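Local coordinates for protein phosphoacetylglucosamine mutase (Aspergillus lentulus, PDB 5OAW) that catalyses the interconversion of N-acetylglucosamine 6-phosphate and N-acetylglucosamine 1-phosphate, with a magnesium ion bound in the active site, at residues V128-D133 with A154-M159; R204-K209 with L439-W444; V463-R468 with D511-Y516. All coordinates share one frame; numbering follows the deposited sequence.

Contact 1 (V128-D133 with A154-M159)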
loop_
_atom_site.group_PDB
_atom_site.type_symbol
_atom_site.label_atom_id
_atom_site.label_comp_id
_atom_site.label_asym_id
_atom_site.label_seq_id
_atom_site.Cartn_x
_atom_site.Cartn_y
_atom_site.Cartn_z
ATOM N N VAL A 128 -18.289 -10.632 -8.722
ATOM C CA VAL A 128 -17.407 -9.466 -8.671
ATOM C C VAL A 128 -18.016 -8.329 -7.860
ATOM O O VAL A 128 -19.143 -7.935 -8.113
ATOM C CB VAL A 128 -16.865 -9.017 -10.073
ATOM C CG1 VAL A 128 -17.613 -9.644 -11.231
ATOM C CG2 VAL A 128 -16.764 -7.499 -10.219
ATOM N N VAL A 129 -17.267 -7.877 -6.850
ATOM C CA VAL A 129 -17.580 -6.698 -6.041
ATOM C C VAL A 129 -16.753 -5.520 -6.541
ATOM O O VAL A 129 -15.572 -5.690 -6.914
ATOM C CB VAL A 129 -17.191 -6.859 -4.543
ATOM C CG1 VAL A 129 -18.409 -6.891 -3.639
ATOM C CG2 VAL A 129 -16.255 -8.045 -4.312
ATOM N N PHE A 130 -17.348 -4.327 -6.504
ATOM C CA PHE A 130 -16.600 -3.114 -6.811
ATOM C C PHE A 130 -16.920 -1.917 -5.921
ATOM O O PHE A 130 -17.989 -1.838 -5.313
ATOM C CB PHE A 130 -16.689 -2.753 -8.305
ATOM C CG PHE A 130 -18.084 -2.671 -8.829
ATOM C CD1 PHE A 130 -18.868 -1.539 -8.605
ATOM C CD2 PHE A 130 -18.630 -3.735 -9.556
ATOM C CE1 PHE A 130 -20.164 -1.469 -9.099
ATOM C CE2 PHE A 130 -19.930 -3.662 -10.049
ATOM C CZ PHE A 130 -20.697 -2.524 -9.822
ATOM N N ALA A 131 -15.952 -1.006 -5.847
ATOM C CA ALA A 131 -16.106 0.299 -5.202
ATOM C C ALA A 131 -15.251 1.342 -5.925
ATOM O O ALA A 131 -14.446 0.998 -6.814
ATOM C CB ALA A 131 -15.709 0.224 -3.738
ATOM N N ARG A 132 -15.413 2.601 -5.515
ATOM C CA ARG A 132 -14.653 3.717 -6.072
ATOM C C ARG A 132 -14.281 4.764 -5.015
ATOM O O ARG A 132 -14.926 4.864 -3.957
ATOM C CB ARG A 132 -15.431 4.379 -7.225
ATOM C CG ARG A 132 -16.800 4.933 -6.860
ATOM C CD ARG A 132 -17.542 5.256 -8.147
ATOM N NE ARG A 132 -18.664 6.175 -7.955
ATOM C CZ ARG A 132 -19.927 5.802 -7.760
ATOM N NH1 ARG A 132 -20.266 4.512 -7.738
ATOM N NH2 ARG A 132 -20.866 6.729 -7.596
ATOM N N ASP A 133 -13.245 5.551 -5.318
ATOM C CA ASP A 133 -12.966 6.754 -4.547
ATOM C C ASP A 133 -13.883 7.920 -4.981
ATOM O O ASP A 133 -14.946 7.698 -5.578
ATOM C CB ASP A 133 -11.461 7.101 -4.564
ATOM C CG ASP A 133 -10.962 7.583 -5.922
ATOM O OD1 ASP A 133 -11.730 7.624 -6.916
ATOM O OD2 ASP A 133 -9.767 7.925 -5.983
ATOM N N ALA A 154 -22.626 -12.085 -15.025
ATOM C CA ALA A 154 -21.987 -12.139 -13.722
ATOM C C ALA A 154 -22.915 -11.595 -12.658
ATOM O O ALA A 154 -23.693 -10.694 -12.936
ATOM C CB ALA A 154 -20.680 -11.359 -13.747
ATOM N N GLU A 155 -22.854 -12.178 -11.459
ATOM C CA GLU A 155 -23.355 -11.527 -10.257
ATOM C C GLU A 155 -22.339 -10.452 -9.867
ATOM O O GLU A 155 -21.115 -10.654 -9.982
ATOM C CB GLU A 155 -23.570 -12.514 -9.093
ATOM C CG GLU A 155 -24.245 -11.869 -7.869
ATOM C CD GLU A 155 -24.699 -12.836 -6.772
ATOM O OE1 GLU A 155 -24.062 -13.893 -6.554
ATOM O OE2 GLU A 155 -25.707 -12.516 -6.099
ATOM N N PHE A 156 -22.858 -9.305 -9.438
ATOM C CA PHE A 156 -22.026 -8.207 -8.959
ATOM C C PHE A 156 -22.699 -7.407 -7.855
ATOM O O PHE A 156 -23.926 -7.382 -7.762
ATOM C CB PHE A 156 -21.500 -7.317 -10.110
ATOM C CG PHE A 156 -22.569 -6.657 -10.940
ATOM C CD1 PHE A 156 -22.994 -5.354 -10.650
ATOM C CD2 PHE A 156 -23.122 -7.316 -12.049
ATOM C CE1 PHE A 156 -23.962 -4.736 -11.436
ATOM C CE2 PHE A 156 -24.098 -6.703 -12.836
ATOM C CZ PHE A 156 -24.517 -5.409 -12.526
ATOM N N ILE A 157 -21.873 -6.818 -6.990
ATOM C CA ILE A 157 -22.336 -5.937 -5.934
ATOM C C ILE A 157 -21.583 -4.608 -6.038
ATOM O O ILE A 157 -20.351 -4.584 -6.084
ATOM C CB ILE A 157 -22.153 -6.561 -4.531
ATOM C CG1 ILE A 157 -22.931 -7.881 -4.414
ATOM C CG2 ILE A 157 -22.600 -5.582 -3.438
ATOM C CD1 ILE A 157 -22.632 -8.713 -3.166
ATOM N N ASP A 158 -22.342 -3.515 -6.093
ATOM C CA ASP A 158 -21.799 -2.163 -6.056
ATOM C C ASP A 158 -21.649 -1.754 -4.600
ATOM O O ASP A 158 -22.640 -1.470 -3.930
ATOM C CB ASP A 158 -22.745 -1.184 -6.775
ATOM C CG ASP A 158 -22.131 0.227 -6.987
ATOM O OD1 ASP A 158 -21.115 0.585 -6.358
ATOM O OD2 ASP A 158 -22.679 0.990 -7.807
ATOM N N MET A 159 -20.414 -1.722 -4.114
ATOM C CA MET A 159 -20.141 -1.276 -2.738
ATOM C C MET A 159 -20.083 0.258 -2.594
ATOM O O MET A 159 -19.831 0.775 -1.493
ATOM C CB MET A 159 -18.849 -1.909 -2.203
ATOM C CG MET A 159 -18.888 -3.407 -2.013
ATOM S SD MET A 159 -20.184 -3.873 -0.868
ATOM C CE MET A 159 -19.437 -3.582 0.729
#
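The beta-alpha-beta crossover formed by strand 127-132, helix 138-151 and strand 155-161 of domain I brings Val128-Arg132 and Glu155-Met159 together as neighbouring parallel strands, the second of them at the border of the sheet. Four backbone bonds join them in the staggered parallel pattern. Val128 N reaches Glu155 O at 3.1 Å, and Ile157 N returns to Val128 O at 3.2 Å. Further along, Phe130 N meets Ile157 O at 3.0 Å, and Met159 N lies 2.7 Å from Phe130 O; in both of these the donor lies almost on the extension of the acceptor carbonyl. Phe130 carries the side-chain contact. With CG between its backbone N and carbonyl carbon (chi1 53°), its ring is laid over the partner strand, and Ile157 O sits beneath the centre of one face. At the rim, Phe130 CE2 comes within 3.6 Å of Phe156 CD1. The two ring planes are only 26° apart but slid so far that they barely overlap. Phe130 CE1 also touches Asp158 CG at 3.3 Å, with the carboxylate turned 48° from the ring. Large flat side chains suit this face, where helix 138-151 covers Phe130 and Phe156 with Ile142, Leu145 and Leu149. On the other face the branched Val129 and Ile157 lie side by side under helix 164-176, and Val129 CG1 packs at 3.9 Å against Met159 CG. Asp158 OD1 accepts a bond from Lys160 N, while Arg132 makes a cation-pi contact with Phe161. Arg132 NH1 and Asp158 OD1 remain 4.2 Å apart, so their attraction is probably modest; the pairing appears to rest mainly on the four backbone bonds and on apolar side chains packed against helices on both faces.

Contact 2 (R204-K209 with L439-W444)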
loop_
_atom_site.group_PDB
_atom_site.type_symbol
_atom_site.label_atom_id
_atom_site.label_comp_id
_atom_site.label_asym_id
_atom_site.label_seq_id
_atom_site.Cartn_x
_atom_site.Cartn_y
_atom_site.Cartn_z
ATOM N N ARG A 204 -6.460 -1.954 25.897
ATOM C CA ARG A 204 -6.792 -2.255 27.301
ATOM C C ARG A 204 -5.698 -1.790 28.287
ATOM O O ARG A 204 -4.531 -2.183 28.160
ATOM C CB ARG A 204 -7.132 -3.748 27.460
ATOM C CG ARG A 204 -6.955 -4.336 28.857
ATOM C CD ARG A 204 -7.820 -5.570 29.071
ATOM N NE ARG A 204 -9.136 -5.209 29.604
ATOM C CZ ARG A 204 -9.403 -4.987 30.890
ATOM N NH1 ARG A 204 -8.451 -5.082 31.814
ATOM N NH2 ARG A 204 -10.635 -4.662 31.257
ATOM N N GLY A 205 -6.087 -0.921 29.225
ATOM C CA GLY A 205 -5.209 -0.464 30.310
ATOM C C GLY A 205 -4.170 0.574 29.929
ATOM O O GLY A 205 -3.206 0.811 30.665
ATOM N N VAL A 206 -4.379 1.218 28.787
ATOM C CA VAL A 206 -3.400 2.140 28.213
ATOM C C VAL A 206 -4.147 3.330 27.599
ATOM O O VAL A 206 -5.332 3.209 27.293
ATOM C CB VAL A 206 -2.435 1.345 27.284
ATOM C CG1 VAL A 206 -2.411 1.839 25.848
ATOM C CG2 VAL A 206 -1.045 1.256 27.909
ATOM N N LYS A 207 -3.472 4.473 27.459
ATOM C CA LYS A 207 -4.130 5.719 27.044
ATOM C C LYS A 207 -3.310 6.549 26.045
ATOM O O LYS A 207 -2.125 6.814 26.281
ATOM C CB LYS A 207 -4.434 6.570 28.283
ATOM C CG LYS A 207 -5.781 7.267 28.276
ATOM C CD LYS A 207 -6.762 6.621 29.248
ATOM C CE LYS A 207 -7.898 7.587 29.576
ATOM N NZ LYS A 207 -8.845 7.078 30.610
ATOM N N VAL A 208 -3.944 6.957 24.938
ATOM C CA VAL A 208 -3.352 7.907 23.971
ATOM C C VAL A 208 -3.220 9.256 24.671
ATOM O O VAL A 208 -4.070 9.615 25.468
ATOM C CB VAL A 208 -4.226 8.072 22.697
ATOM C CG1 VAL A 208 -3.658 9.116 21.760
ATOM C CG2 VAL A 208 -4.358 6.762 21.937
ATOM N N LYS A 209 -2.147 9.985 24.385
ATOM C CA LYS A 209 -1.963 11.321 24.928
ATOM C C LYS A 209 -1.777 12.344 23.822
ATOM O O LYS A 209 -0.916 12.186 22.949
ATOM C CB LYS A 209 -0.796 11.348 25.917
ATOM C CG LYS A 209 -1.146 10.754 27.275
ATOM C CD LYS A 209 0.035 10.822 28.230
ATOM C CE LYS A 209 -0.331 10.333 29.624
ATOM N NZ LYS A 209 0.838 10.430 30.543
ATOM N N LEU A 439 2.419 4.020 20.452
ATOM C CA LEU A 439 2.902 5.196 21.164
ATOM C C LEU A 439 2.197 5.391 22.491
ATOM O O LEU A 439 2.669 6.152 23.342
ATOM C CB LEU A 439 2.717 6.441 20.323
ATOM C CG LEU A 439 3.423 6.563 18.972
ATOM C CD1 LEU A 439 2.911 7.817 18.282
ATOM C CD2 LEU A 439 4.949 6.582 19.109
ATOM N N ALA A 440 1.056 4.717 22.649
ATOM C CA ALA A 440 0.301 4.711 23.889
ATOM C C ALA A 440 0.903 3.690 24.830
ATOM O O ALA A 440 1.100 3.973 26.012
ATOM C CB ALA A 440 -1.157 4.390 23.619
ATOM N N HIS A 441 1.188 2.505 24.296
ATOM C CA HIS A 441 1.812 1.442 25.049
ATOM C C HIS A 441 3.228 1.823 25.474
ATOM O O HIS A 441 3.598 1.611 26.625
ATOM C CB HIS A 441 1.828 0.158 24.233
ATOM C CG HIS A 441 0.582 -0.662 24.362
ATOM N ND1 HIS A 441 -0.545 -0.424 23.606
ATOM C CD2 HIS A 441 0.286 -1.717 25.157
ATOM C CE1 HIS A 441 -1.484 -1.291 23.934
ATOM N NE2 HIS A 441 -1.006 -2.090 24.869
ATOM N N LYS A 442 3.998 2.406 24.556
ATOM C CA LYS A 442 5.392 2.784 24.829
ATOM C C LYS A 442 5.533 4.049 25.667
ATOM O O LYS A 442 6.614 4.319 26.193
ATOM C CB LYS A 442 6.175 2.966 23.524
ATOM C CG LYS A 442 6.626 1.675 22.869
ATOM C CD LYS A 442 7.503 1.993 21.670
ATOM C CE LYS A 442 7.837 0.766 20.834
ATOM N NZ LYS A 442 8.589 -0.295 21.567
ATOM N N GLY A 443 4.450 4.819 25.771
ATOM C CA GLY A 443 4.456 6.121 26.436
ATOM C C GLY A 443 5.295 7.164 25.715
ATOM O O GLY A 443 5.812 8.080 26.352
ATOM N N TRP A 444 5.433 7.027 24.393
ATOM C CA TRP A 444 6.225 7.964 23.586
ATOM C C TRP A 444 5.423 9.084 22.944
ATOM O O TRP A 444 4.292 8.885 22.467
ATOM C CB TRP A 444 7.008 7.254 22.481
ATOM C CG TRP A 444 8.085 6.295 22.935
ATOM C CD1 TRP A 444 8.535 6.095 24.208
ATOM C CD2 TRP A 444 8.868 5.428 22.092
ATOM N NE1 TRP A 444 9.518 5.137 24.214
ATOM C CE2 TRP A 444 9.750 4.717 22.931
ATOM C CE3 TRP A 444 8.898 5.177 20.705
ATOM C CZ2 TRP A 444 10.661 3.771 22.438
ATOM C CZ3 TRP A 444 9.809 4.240 20.211
ATOM C CH2 TRP A 444 10.681 3.552 21.080
HETATM O O HOH W 1 0.689 8.711 23.034
#
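Val206 puts its two methyl groups against the end of helix 428-441. Val206 CG1 does most of the work: it lies 3.6 Å from Ala440 CB and sits over one face of the His441 ring, 3.9 Å from its centroid and 23° off the normal, a CH-pi contact on the ND1 side. Val206 CG2 rests against the helix backbone, 3.9 Å from Ala440 O. The small alanine methyl suits its place, because the chain passes close enough for Lys207 O to approach Ala440 CB at 3.7 Å, while Val208 CG2 adds a looser touch. No direct hydrogen bond crosses the contact; one water weakly links Lys209 N to Leu439 O. Its own helix and a neighbouring ring position the histidine: with CG anti to the carbonyl carbon (chi1 -87°) the ring lies beside the backbone N, a hydrogen bond between ND1 and Ala437 O helps fix its rotation, and Phe316 meets it as well. Gly443 leaves the helix with positive phi, an angle glycine adopts easily, and weak bonds from Trp444 N to Leu439 O and Gly443 N to Ala440 O give a Schellman motif, at a surface junction between domains II and III.

Contact 3 (V463-R468 with D511-Y516). Unlike the reference sequence in segment 463-468: Glu467 (reference Asp). With 16G (2-acetamido-2-deoxy-6-O-phosphono-alpha-D-glucopyranose), chain D.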
loop_
_atom_site.group_PDB
_atom_site.type_symbol
_atom_site.label_atom_id
_atom_site.label_comp_id
_atom_site.label_asym_id
_atom_site.label_seq_id
_atom_site.Cartn_x
_atom_site.Cartn_y
_atom_site.Cartn_z
ATOM N N VAL A 463 16.787 11.161 -12.685
ATOM C CA VAL A 463 17.786 11.371 -13.733
ATOM C C VAL A 463 17.216 10.963 -15.077
ATOM O O VAL A 463 17.163 9.781 -15.421
ATOM C CB VAL A 463 19.131 10.634 -13.448
ATOM C CG1 VAL A 463 20.183 11.011 -14.485
ATOM C CG2 VAL A 463 19.644 10.942 -12.043
ATOM N N GLU A 464 16.789 11.959 -15.839
ATOM C CA GLU A 464 16.277 11.722 -17.176
ATOM C C GLU A 464 17.405 11.254 -18.077
ATOM O O GLU A 464 18.461 11.891 -18.167
ATOM C CB GLU A 464 15.632 12.980 -17.731
ATOM C CG GLU A 464 14.462 12.742 -18.670
ATOM C CD GLU A 464 13.785 14.044 -19.058
ATOM O OE1 GLU A 464 12.592 14.219 -18.737
ATOM O OE2 GLU A 464 14.459 14.908 -19.666
ATOM N N VAL A 465 17.182 10.094 -18.676
ATOM C CA VAL A 465 18.026 9.535 -19.725
ATOM C C VAL A 465 17.113 9.151 -20.889
ATOM O O VAL A 465 15.886 9.167 -20.761
ATOM C CB VAL A 465 18.794 8.276 -19.248
ATOM C CG1 VAL A 465 19.683 8.582 -18.049
ATOM C CG2 VAL A 465 17.839 7.128 -18.934
ATOM N N ALA A 466 17.710 8.819 -22.022
ATOM C CA ALA A 466 16.996 8.087 -23.059
ATOM C C ALA A 466 17.977 7.046 -23.599
ATOM O O ALA A 466 19.032 7.418 -24.119
ATOM C CB ALA A 466 16.489 9.021 -24.156
ATOM N N GLU A 467 17.687 5.752 -23.427
ATOM C CA GLU A 467 16.519 5.248 -22.697
ATOM C C GLU A 467 16.926 4.410 -21.468
ATOM O O GLU A 467 18.030 3.844 -21.410
ATOM C CB GLU A 467 15.551 4.493 -23.644
ATOM C CG GLU A 467 15.647 2.963 -23.693
ATOM C CD GLU A 467 16.806 2.429 -24.529
ATOM O OE1 GLU A 467 17.969 2.509 -24.085
ATOM O OE2 GLU A 467 16.551 1.897 -25.630
ATOM N N ARG A 468 16.011 4.334 -20.503
ATOM C CA ARG A 468 16.274 3.742 -19.189
ATOM C C ARG A 468 16.346 2.210 -19.149
ATOM O O ARG A 468 16.818 1.643 -18.159
ATOM C CB ARG A 468 15.256 4.266 -18.167
ATOM C CG ARG A 468 13.833 3.779 -18.372
ATOM C CD ARG A 468 12.883 4.621 -17.549
ATOM N NE ARG A 468 11.599 3.976 -17.294
ATOM C CZ ARG A 468 10.608 3.861 -18.177
ATOM N NH1 ARG A 468 10.740 4.321 -19.417
ATOM N NH2 ARG A 468 9.478 3.270 -17.822
ATOM N N ASP A 511 9.733 8.095 -16.611
ATOM C CA ASP A 511 10.764 7.898 -17.661
ATOM C C ASP A 511 12.136 8.489 -17.281
ATOM O O ASP A 511 12.578 9.506 -17.840
ATOM C CB ASP A 511 10.282 8.400 -19.040
ATOM C CG ASP A 511 11.213 7.975 -20.196
ATOM O OD1 ASP A 511 12.084 7.089 -20.025
ATOM O OD2 ASP A 511 11.072 8.540 -21.298
ATOM N N ALA A 512 12.798 7.815 -16.335
ATOM C CA ALA A 512 14.065 8.250 -15.734
ATOM C C ALA A 512 14.683 7.115 -14.932
ATOM O O ALA A 512 13.986 6.158 -14.563
ATOM C CB ALA A 512 13.828 9.447 -14.816
ATOM N N VAL A 513 15.987 7.208 -14.670
ATOM C CA VAL A 513 16.590 6.404 -13.599
ATOM C C VAL A 513 16.619 7.216 -12.306
ATOM O O VAL A 513 16.767 8.441 -12.325
ATOM C CB VAL A 513 17.948 5.671 -13.961
ATOM C CG1 VAL A 513 18.428 5.922 -15.384
ATOM C CG2 VAL A 513 19.056 5.916 -12.936
ATOM N N ARG A 514 16.414 6.524 -11.193
ATOM C CA ARG A 514 16.478 7.136 -9.887
ATOM C C ARG A 514 17.808 6.802 -9.245
ATOM O O ARG A 514 18.246 5.647 -9.282
ATOM C CB ARG A 514 15.377 6.604 -8.990
ATOM C CG ARG A 514 13.968 6.755 -9.502
ATOM C CD ARG A 514 13.023 6.596 -8.316
ATOM N NE ARG A 514 11.618 6.573 -8.706
ATOM C CZ ARG A 514 10.901 7.640 -9.064
ATOM N NH1 ARG A 514 11.446 8.858 -9.111
ATOM N NH2 ARG A 514 9.628 7.479 -9.396
ATOM N N VAL A 515 18.417 7.827 -8.642
ATOM C CA VAL A 515 19.607 7.707 -7.814
ATOM C C VAL A 515 19.215 8.022 -6.381
ATOM O O VAL A 515 18.586 9.055 -6.099
ATOM C CB VAL A 515 20.701 8.713 -8.263
ATOM C CG1 VAL A 515 21.915 8.668 -7.338
ATOM C CG2 VAL A 515 21.083 8.481 -9.718
ATOM N N TYR A 516 19.596 7.132 -5.478
ATOM C CA TYR A 516 19.530 7.417 -4.057
ATOM C C TYR A 516 20.938 7.375 -3.503
ATOM O O TYR A 516 21.732 6.525 -3.898
ATOM C CB TYR A 516 18.646 6.391 -3.342
ATOM C CG TYR A 516 18.705 6.442 -1.830
ATOM C CD1 TYR A 516 17.802 7.223 -1.108
ATOM C CD2 TYR A 516 19.643 5.691 -1.117
ATOM C CE1 TYR A 516 17.839 7.255 0.282
ATOM C CE2 TYR A 516 19.699 5.726 0.269
ATOM C CZ TYR A 516 18.798 6.518 0.960
ATOM O OH TYR A 516 18.836 6.571 2.334
HETATM C C1 16G D . 4.675 1.461 -7.609
HETATM C C2 16G D . 4.603 0.396 -6.486
HETATM C C3 16G D . 5.381 0.811 -5.237
HETATM C C4 16G D . 6.788 1.312 -5.591
HETATM C C5 16G D . 6.764 2.387 -6.680
HETATM C C6 16G D . 8.179 2.615 -7.125
HETATM C C7 16G D . 2.656 -1.086 -6.183
HETATM C C8 16G D . 1.148 -1.128 -5.872
HETATM N N2 16G D . 3.189 0.138 -6.166
HETATM O O1 16G D . 3.848 2.585 -7.298
HETATM O O3 16G D . 5.544 -0.322 -4.385
HETATM O O4 16G D . 7.375 1.837 -4.428
HETATM O O5 16G D . 6.028 1.956 -7.873
HETATM O O6 16G D . 8.185 3.515 -8.200
HETATM O O7 16G D . 3.310 -2.118 -6.381
HETATM P P 16G D . 9.425 3.571 -9.162
HETATM O O1P 16G D . 9.092 4.752 -10.150
HETATM O O2P 16G D . 10.658 4.077 -8.216
HETATM O O3P 16G D . 9.712 2.299 -9.902
#
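Two torsions bring Arg468 and Asp511 together. Arg468 has CG between its backbone N and carbonyl carbon (chi1 69°) and then runs extended to NE, while Asp511 turns CG anti to its backbone N (chi1 -169°). Arg468 NH1 thereby reaches Asp511 OD1 at 3.1 Å in a salt bridge whose hydrogen bond is weak, the two planar groups being turned 63° apart. The long arginine also uses its stem: Arg468 CD lies 3.4 Å from Ala512 N, one guanidinium face covers Asp511 CA, and Arg468 NE is held by Ser507 O. Next to this, Val463 and Val513 form an antiparallel hydrogen-bonded pair, with Val463 N 2.7 Å from Val513 O and Val513 N 2.9 Å from Val463 O. They belong to the three-stranded antiparallel sheet of the C-terminal domain, in which strand 513-518 is central. Branched valines fill the side facing helix 522-539, where Val463 CG2 meets Val515 CG2 at 3.7 Å. Arg514 points away from Val463-Arg468 and grips the ligand phosphate edge-on, the phosphorus lying in the guanidinium plane. Arg514 NE donates to O2P of the ligand at 2.7 Å and Arg514 NH2 to O1P at 2.9 Å; Arg505, Ser507, Gly508 and Thr509 also hydrogen-bond it.

The three contacts lie far apart, in different parts of a multidomain phosphohexomutase, with centres 39 Å (contacts 1 and 2), 38 Å (contacts 1 and 3) and 44 Å (contacts 2 and 3) from one another. Contact 3 belongs to the substrate pocket itself, through Arg514. In contact 1 the side chain of Arg132 is about 13 Å from the magnesium ion, too far to bind it; the ion is held by Asp284, Asp286, Asp288 and the phosphoserine at position 69. Contact 2 joins domains II and III at the surface, on the other side of the chain's centre from contact 3, their nearest atoms about 20 Å apart.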